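PDB 5FRD: carboxylesterase (EST-2) from Archaeoglobus fulgidus, which probably hydrolyses carboxylic esters and binds a coenzyme A molecule in the vicinity of its active site. Local coordinates for residues Q36-I44 with M229-N239. Numbering follows the deposited sequence.
Sequences QWVNQLTAI and MVMLEKHVEFN
Asn-239 meets helix 38-43 with both ends of its amide: ND2 donates to the backbone oxygen of Asn-39 at 3.1 Å, arriving from above that carbonyl's plane, while OD1 takes a 2.9 Å bond from NE2 of Gln-40. The two amides, Gln-40 and Asn-239, are turned steeply against each other. Gln-40 spends its second N-H on the backbone oxygen of Met-231, a fairly straight bond (162°) that lies in the carbonyl plane on a lone pair. A bend at chi2 (66°) curls the Gln-40 side chain into a hole formed by Met-231, His-235, Phe-238 and Asn-239, knob-into-hole fashion. Cut back to an alanine, Gln-40 would lose its amide, which is likely to leave the Met-231 carbonyl and Asn-239 OD1 without this buried donor and open a gap beside the Phe-238 ring. Next to Gln-40 in the chain, Asn-39 lays its amide over a face of the His-235 imidazole, planes 12° apart, with OD1 3.8 Å above the ring centre. Its ND2 uses a water to reach the backbone oxygen of Leu-232. In this alpha/beta-hydrolase fold the contact joins the short helix after strand 24-27 to the last helix, 235-249, and the short helix 230-233 before it, which comes soon after His-228, the probable histidine of a Ser-His-Asp triad. CG of Met-231 packs 3.9 Å from CZ3 of Trp-37, and SD stands above the indole's six-membered ring, a distant Met-aromatic contact at 5.3 Å from the centroid. Bends at chi2 and chi3 fold the Met-231 chain back so that, in one of two modelled conformers of Gln-36, CE comes 3.7 Å from its NE2; OE1 there is held by Ser-29 and Ser-32. Phe-238 brings CZ to the edge of the same indole, and Tyr-26 meets that ring too.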
loop_
_atom_site.group_PDB
_atom_site.type_symbol
_atom_site.label_atom_id
_atom_site.label_comp_id
_atom_site.label_asym_id
_atom_site.label_seq_id
_atom_site.Cartn_x
_atom_site.Cartn_y
_atom_site.Cartn_z
ATOM N N GLN A 36 4.720 -8.394 -1.451
ATOM C CA GLN A 36 4.289 -7.525 -2.533
ATOM C C GLN A 36 5.363 -6.577 -3.009
ATOM O O GLN A 36 5.360 -6.121 -4.160
ATOM C CB GLN A 36 3.146 -6.665 -1.992
ATOM C CG GLN A 36 2.395 -5.931 -3.054
ATOM C CD GLN A 36 1.367 -5.114 -2.432
ATOM O OE1 GLN A 36 0.508 -5.587 -1.681
ATOM N NE2 GLN A 36 1.457 -3.867 -2.725
ATOM N N TRP A 37 6.270 -6.227 -2.083
ATOM C CA TRP A 37 7.262 -5.220 -2.317
ATOM C C TRP A 37 8.656 -5.754 -2.593
ATOM O O TRP A 37 9.619 -4.965 -2.622
ATOM C CB TRP A 37 7.341 -4.291 -1.112
ATOM C CG TRP A 37 6.029 -3.616 -0.807
ATOM C CD1 TRP A 37 5.189 -3.895 0.227
ATOM C CD2 TRP A 37 5.419 -2.558 -1.535
ATOM N NE1 TRP A 37 4.129 -3.065 0.211
ATOM C CE2 TRP A 37 4.235 -2.215 -0.860
ATOM C CE3 TRP A 37 5.779 -1.831 -2.690
ATOM C CZ2 TRP A 37 3.403 -1.207 -1.295
ATOM C CZ3 TRP A 37 4.980 -0.803 -3.095
ATOM C CH2 TRP A 37 3.799 -0.503 -2.407
ATOM N N VAL A 38 8.801 -7.059 -2.844
ATOM C CA VAL A 38 10.149 -7.620 -3.057
ATOM C C VAL A 38 10.982 -6.886 -4.111
ATOM O O VAL A 38 12.165 -6.693 -3.921
ATOM C CB VAL A 38 10.182 -9.134 -3.373
ATOM C CG1 VAL A 38 9.809 -9.929 -2.132
ATOM C CG2 VAL A 38 9.343 -9.498 -4.584
ATOM N N ASN A 39 10.355 -6.474 -5.209
ATOM C CA ASN A 39 11.123 -5.796 -6.264
ATOM C C ASN A 39 11.630 -4.423 -5.868
ATOM O O ASN A 39 12.658 -3.951 -6.364
ATOM C CB ASN A 39 10.298 -5.664 -7.548
ATOM C CG ASN A 39 9.855 -6.990 -8.090
ATOM O OD1 ASN A 39 10.680 -7.788 -8.549
ATOM N ND2 ASN A 39 8.564 -7.264 -8.021
ATOM N N GLN A 40 10.953 -3.778 -4.907
ATOM C CA GLN A 40 11.387 -2.512 -4.364
ATOM C C GLN A 40 12.413 -2.703 -3.242
ATOM O O GLN A 40 13.412 -1.989 -3.161
ATOM C CB GLN A 40 10.195 -1.703 -3.829
ATOM C CG GLN A 40 9.276 -1.164 -4.917
ATOM C CD GLN A 40 8.545 -2.246 -5.689
ATOM O OE1 GLN A 40 7.870 -3.083 -5.110
ATOM N NE2 GLN A 40 8.659 -2.227 -7.071
ATOM N N LEU A 41 12.182 -3.710 -2.410
ATOM C CA LEU A 41 13.072 -3.961 -1.286
ATOM C C LEU A 41 14.476 -4.278 -1.761
ATOM O O LEU A 41 15.437 -3.802 -1.164
ATOM C CB LEU A 41 12.544 -5.076 -0.402
ATOM C CG LEU A 41 11.302 -4.701 0.393
ATOM C CD1 LEU A 41 10.602 -5.956 0.852
ATOM C CD2 LEU A 41 11.683 -3.811 1.575
ATOM N N THR A 42 14.584 -5.048 -2.835
ATOM C CA THR A 42 15.891 -5.475 -3.362
ATOM C C THR A 42 16.627 -4.362 -4.085
ATOM O O THR A 42 17.863 -4.357 -4.091
ATOM C CB THR A 42 15.769 -6.719 -4.264
ATOM O OG1 THR A 42 14.879 -6.419 -5.349
ATOM C CG2 THR A 42 15.315 -7.926 -3.505
ATOM N N ALA A 43 15.909 -3.418 -4.671
ATOM C CA ALA A 43 16.528 -2.357 -5.460
ATOM C C ALA A 43 16.678 -1.053 -4.728
ATOM O O ALA A 43 17.707 -0.412 -4.825
ATOM C CB ALA A 43 15.743 -2.141 -6.757
ATOM N N ILE A 44 15.647 -0.649 -4.006
ATOM C CA ILE A 44 15.590 0.630 -3.317
ATOM C C ILE A 44 15.964 0.474 -1.857
ATOM O O ILE A 44 16.663 1.332 -1.319
ATOM C CB ILE A 44 14.186 1.217 -3.440
ATOM C CG1 ILE A 44 14.006 1.601 -4.925
ATOM C CG2 ILE A 44 13.979 2.406 -2.520
ATOM C CD1 ILE A 44 12.619 2.005 -5.286
ATOM N N MET A 229 -1.647 -3.506 -9.904
ATOM C CA MET A 229 -0.441 -4.143 -9.327
ATOM C C MET A 229 0.872 -3.634 -9.944
ATOM O O MET A 229 1.812 -4.391 -10.208
ATOM C CB MET A 229 -0.545 -5.672 -9.446
ATOM C CG MET A 229 -1.785 -6.268 -8.840
ATOM S SD MET A 229 -2.105 -5.737 -7.153
ATOM C CE MET A 229 -0.657 -6.334 -6.324
ATOM N N VAL A 230 0.948 -2.317 -10.098
ATOM C CA VAL A 230 2.018 -1.646 -10.813
ATOM C C VAL A 230 3.428 -1.959 -10.296
ATOM O O VAL A 230 4.373 -2.069 -11.056
ATOM C CB VAL A 230 1.727 -0.142 -10.878
ATOM C CG1 VAL A 230 1.643 0.493 -9.485
ATOM C CG2 VAL A 230 2.754 0.580 -11.714
ATOM N N MET A 231 3.585 -2.133 -8.978
ATOM C CA MET A 231 4.913 -2.397 -8.406
ATOM C C MET A 231 5.440 -3.781 -8.752
ATOM O O MET A 231 6.634 -3.998 -8.676
ATOM C CB MET A 231 4.898 -2.192 -6.880
ATOM C CG MET A 231 4.187 -3.268 -6.070
ATOM S SD MET A 231 2.429 -3.491 -6.345
ATOM C CE MET A 231 1.931 -1.882 -5.826
ATOM N N LEU A 232 4.528 -4.701 -9.094
ATOM C CA LEU A 232 4.866 -6.051 -9.552
ATOM C C LEU A 232 4.898 -6.144 -11.059
ATOM O O LEU A 232 5.677 -6.919 -11.605
ATOM C CB LEU A 232 3.824 -7.057 -9.037
ATOM C CG LEU A 232 3.771 -7.249 -7.530
ATOM C CD1 LEU A 232 2.535 -8.043 -7.131
ATOM C CD2 LEU A 232 5.031 -7.938 -7.050
ATOM N N GLU A 233 4.021 -5.419 -11.738
ATOM C CA GLU A 233 3.888 -5.570 -13.206
ATOM C C GLU A 233 4.933 -4.791 -13.978
ATOM O O GLU A 233 5.338 -5.209 -15.084
ATOM C CB GLU A 233 2.513 -5.080 -13.663
ATOM C CG GLU A 233 1.284 -5.833 -13.179
ATOM C CD GLU A 233 0.000 -5.138 -13.639
ATOM O OE1 GLU A 233 -0.419 -4.182 -12.968
ATOM O OE2 GLU A 233 -0.572 -5.556 -14.688
ATOM N N LYS A 234 5.313 -3.636 -13.460
ATOM C CA LYS A 234 6.267 -2.742 -14.092
ATOM C C LYS A 234 7.244 -2.260 -13.028
ATOM O O LYS A 234 7.382 -1.069 -12.796
ATOM C CB LYS A 234 5.580 -1.560 -14.772
ATOM C CG LYS A 234 4.725 -1.950 -15.969
ATOM C CD LYS A 234 5.555 -2.406 -17.135
ATOM C CE LYS A 234 4.647 -2.679 -18.329
ATOM N NZ LYS A 234 5.441 -3.090 -19.506
ATOM N N HIS A 235 7.918 -3.224 -12.411
ATOM C CA HIS A 235 8.772 -2.857 -11.278
ATOM C C HIS A 235 9.936 -1.964 -11.595
ATOM O O HIS A 235 10.299 -1.119 -10.800
ATOM C CB HIS A 235 9.230 -4.080 -10.480
ATOM C CG HIS A 235 10.369 -4.839 -11.091
ATOM N ND1 HIS A 235 10.164 -5.941 -11.873
ATOM C CD2 HIS A 235 11.710 -4.665 -11.019
ATOM C CE1 HIS A 235 11.336 -6.449 -12.219
ATOM N NE2 HIS A 235 12.286 -5.683 -11.731
ATOM N N VAL A 236 10.529 -2.104 -12.793
ATOM C CA VAL A 236 11.638 -1.273 -13.137
ATOM C C VAL A 236 11.218 0.194 -13.292
ATOM O O VAL A 236 11.862 1.102 -12.802
ATOM C CB VAL A 236 12.355 -1.785 -14.410
ATOM C CG1 VAL A 236 13.464 -0.832 -14.829
ATOM C CG2 VAL A 236 12.860 -3.192 -14.176
ATOM N N GLU A 237 10.071 0.424 -13.951
ATOM C CA GLU A 237 9.519 1.758 -14.130
ATOM C C GLU A 237 9.056 2.355 -12.809
ATOM O O GLU A 237 9.286 3.526 -12.538
ATOM C CB GLU A 237 8.364 1.704 -15.116
ATOM C CG GLU A 237 8.810 1.281 -16.529
ATOM C CD GLU A 237 8.859 -0.212 -16.814
ATOM O OE1 GLU A 237 8.737 -1.077 -15.932
ATOM O OE2 GLU A 237 9.094 -0.596 -17.994
ATOM N N PHE A 238 8.446 1.521 -11.993
ATOM C CA PHE A 238 8.033 1.956 -10.663
ATOM C C PHE A 238 9.237 2.385 -9.847
ATOM O O PHE A 238 9.233 3.472 -9.267
ATOM C CB PHE A 238 7.258 0.830 -9.973
ATOM C CG PHE A 238 6.721 1.215 -8.601
ATOM C CD1 PHE A 238 7.534 1.132 -7.496
ATOM C CD2 PHE A 238 5.416 1.636 -8.441
ATOM C CE1 PHE A 238 7.071 1.507 -6.232
ATOM C CE2 PHE A 238 4.941 1.990 -7.193
ATOM C CZ PHE A 238 5.770 1.956 -6.103
ATOM N N ASN A 239 10.277 1.556 -9.851
ATOM C CA ASN A 239 11.459 1.844 -9.070
ATOM C C ASN A 239 12.152 3.098 -9.544
ATOM O O ASN A 239 12.677 3.867 -8.755
ATOM C CB ASN A 239 12.428 0.695 -9.101
ATOM C CG ASN A 239 11.973 -0.509 -8.287
ATOM O OD1 ASN A 239 10.934 -0.463 -7.624
ATOM N ND2 ASN A 239 12.710 -1.594 -8.355
HETATM O O HOH W 1 7.177 -8.842 -10.121
#